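Local coordinates for lipopolysaccharide export system protein LptH (Pseudomonas aeruginosa, PDB 4UU4), which binds lipopolysaccharide and is required for its translocation across the periplasm from the inner membrane to the outer membrane, at residues T62-N67 against L107-F112. Residues are numbered along the deposited sequence; the frame is centred on the assembly and turned at random.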
loop_
_atom_site.group_PDB
_atom_site.type_symbol
_atom_site.label_atom_id
_atom_site.label_comp_id
_atom_site.label_asym_id
_atom_site.label_seq_id
_atom_site.Cartn_x
_atom_site.Cartn_y
_atom_site.Cartn_z
ATOM N N THR A 62 -3.472 9.853 -1.135
ATOM C CA THR A 62 -3.082 8.502 -0.770
ATOM C C THR A 62 -3.769 8.084 0.527
ATOM O O THR A 62 -3.969 8.903 1.427
ATOM C CB THR A 62 -1.555 8.407 -0.613
ATOM O OG1 THR A 62 -0.929 8.716 -1.865
ATOM C CG2 THR A 62 -1.137 7.019 -0.178
ATOM N N LYS A 63 -4.146 6.815 0.621
ATOM C CA LYS A 63 -4.744 6.302 1.846
ATOM C C LYS A 63 -4.344 4.848 2.091
ATOM O O LYS A 63 -4.353 4.029 1.177
ATOM C CB LYS A 63 -6.269 6.454 1.805
ATOM C CG LYS A 63 -6.964 6.085 3.103
ATOM C CD LYS A 63 -8.430 6.477 3.089
ATOM C CE LYS A 63 -9.223 5.636 2.113
ATOM N NZ LYS A 63 -10.677 5.948 2.171
ATOM N N LEU A 64 -3.973 4.547 3.329
ATOM C CA LEU A 64 -3.622 3.200 3.748
ATOM C C LEU A 64 -4.524 2.860 4.917
ATOM O O LEU A 64 -4.709 3.678 5.811
ATOM C CB LEU A 64 -2.161 3.141 4.202
ATOM C CG LEU A 64 -1.198 2.223 3.451
ATOM C CD1 LEU A 64 -1.813 0.842 3.231
ATOM C CD2 LEU A 64 -0.776 2.856 2.138
ATOM N N THR A 65 -5.103 1.664 4.910
ATOM C CA THR A 65 -5.856 1.206 6.072
ATOM C C THR A 65 -5.306 -0.127 6.548
ATOM O O THR A 65 -4.521 -0.763 5.849
ATOM C CB THR A 65 -7.367 1.064 5.795
ATOM O OG1 THR A 65 -7.600 -0.060 4.942
ATOM C CG2 THR A 65 -7.926 2.325 5.153
ATOM N N GLY A 66 -5.700 -0.539 7.747
ATOM C CA GLY A 66 -5.253 -1.826 8.251
ATOM C C GLY A 66 -5.577 -2.065 9.709
ATOM O O GLY A 66 -6.091 -1.185 10.392
ATOM N N ASN A 67 -5.291 -3.276 10.175
ATOM C CA ASN A 67 -5.415 -3.606 11.580
ATOM C C ASN A 67 -4.183 -3.111 12.310
ATOM O O ASN A 67 -4.272 -2.577 13.414
ATOM C CB ASN A 67 -5.561 -5.112 11.765
ATOM C CG ASN A 67 -6.782 -5.654 11.074
ATOM O OD1 ASN A 67 -6.722 -6.680 10.393
ATOM N ND2 ASN A 67 -7.902 -4.962 11.232
ATOM N N LEU A 107 -2.893 -8.718 1.696
ATOM C CA LEU A 107 -2.694 -9.125 3.079
ATOM C C LEU A 107 -1.601 -8.285 3.737
ATOM O O LEU A 107 -1.774 -7.820 4.859
ATOM C CB LEU A 107 -2.394 -10.619 3.177
ATOM C CG LEU A 107 -3.559 -11.463 3.705
ATOM C CD1 LEU A 107 -4.860 -11.058 3.036
ATOM C CD2 LEU A 107 -3.300 -12.955 3.515
ATOM N N THR A 108 -0.489 -8.073 3.037
ATOM C CA THR A 108 0.505 -7.109 3.510
ATOM C C THR A 108 0.738 -6.028 2.457
ATOM O O THR A 108 0.901 -6.334 1.280
ATOM C CB THR A 108 1.844 -7.786 3.882
ATOM O OG1 THR A 108 1.627 -8.732 4.933
ATOM C CG2 THR A 108 2.865 -6.757 4.342
ATOM N N ILE A 109 0.737 -4.763 2.868
ATOM C CA ILE A 109 1.046 -3.687 1.927
ATOM C C ILE A 109 2.193 -2.830 2.446
ATOM O O ILE A 109 2.158 -2.376 3.576
ATOM C CB ILE A 109 -0.173 -2.777 1.669
ATOM C CG1 ILE A 109 -1.310 -3.553 1.001
ATOM C CG2 ILE A 109 0.219 -1.589 0.798
ATOM C CD1 ILE A 109 -2.540 -2.702 0.733
ATOM N N GLN A 110 3.215 -2.610 1.632
ATOM C CA GLN A 110 4.287 -1.706 2.030
ATOM C C GLN A 110 4.298 -0.483 1.133
ATOM O O GLN A 110 4.331 -0.605 -0.089
ATOM C CB GLN A 110 5.636 -2.405 1.947
ATOM C CG GLN A 110 5.704 -3.695 2.720
ATOM C CD GLN A 110 6.976 -4.459 2.434
ATOM O OE1 GLN A 110 7.086 -5.142 1.415
ATOM N NE2 GLN A 110 7.948 -4.350 3.332
ATOM N N TYR A 111 4.266 0.697 1.739
ATOM C CA TYR A 111 4.335 1.940 0.987
ATOM C C TYR A 111 5.704 2.574 1.184
ATOM O O TYR A 111 5.947 3.280 2.167
ATOM C CB TYR A 111 3.199 2.891 1.389
ATOM C CG TYR A 111 3.251 4.252 0.721
ATOM C CD1 TYR A 111 3.642 4.389 -0.607
ATOM C CD2 TYR A 111 2.898 5.399 1.418
ATOM C CE1 TYR A 111 3.692 5.630 -1.213
ATOM C CE2 TYR A 111 2.941 6.641 0.820
ATOM C CZ TYR A 111 3.335 6.753 -0.494
ATOM O OH TYR A 111 3.376 7.997 -1.078
ATOM N N PHE A 112 6.600 2.287 0.246
ATOM C CA PHE A 112 7.951 2.826 0.260
ATOM C C PHE A 112 7.930 4.269 -0.242
ATOM O O PHE A 112 8.207 4.538 -1.407
ATOM C CB PHE A 112 8.876 1.965 -0.610
ATOM C CG PHE A 112 9.169 0.606 -0.025
ATOM C CD1 PHE A 112 10.220 0.428 0.862
ATOM C CD2 PHE A 112 8.395 -0.493 -0.363
ATOM C CE1 PHE A 112 10.494 -0.820 1.401
ATOM C CE2 PHE A 112 8.664 -1.741 0.175
ATOM C CZ PHE A 112 9.711 -1.904 1.055
#
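With chi1 at 176°, Tyr111 sets CG anti to its backbone N, and this carries the ring out beside Thr62. Ile109 has CG1 anti to its carbonyl carbon and CG2 anti to the backbone N, and it is this CG2 that meets Leu64. The contact belongs to the interior of the beta-jellyroll that LptH shares with the E. coli Lpt proteins. Strand 62-66 lies in one antiparallel sheet and strand 109-112 in the other. The two segments face each other across the core, their axes 9.4 Å apart at closest approach and running in roughly opposed directions, at 146°. Thr62, Leu64, Ile109 and Tyr111 point toward the opposite segment, and all four are buried.

Leu64 makes the largest single contribution and touches both Ile109 and Tyr111, meeting each at a slant. Its two methyls are divided between them. Leu64 CD1 lies 4.0 Å from Ile109 CG2. The other methyl, Leu64 CD2, is 4.0 Å from Tyr111 CB, at the root of that side chain. Tyr91 of the adjacent strand 89-93 touches Thr62 and Leu64, and Leu120 and Val118 of strand 117-121 touch Ile109 and Tyr111. The interface is apolar and small, 179 Å² in all. Thr62 adds its methyl, not its hydroxyl, at the ring of Tyr111, with Thr62 CG2 4.2 Å from Tyr111 CE2.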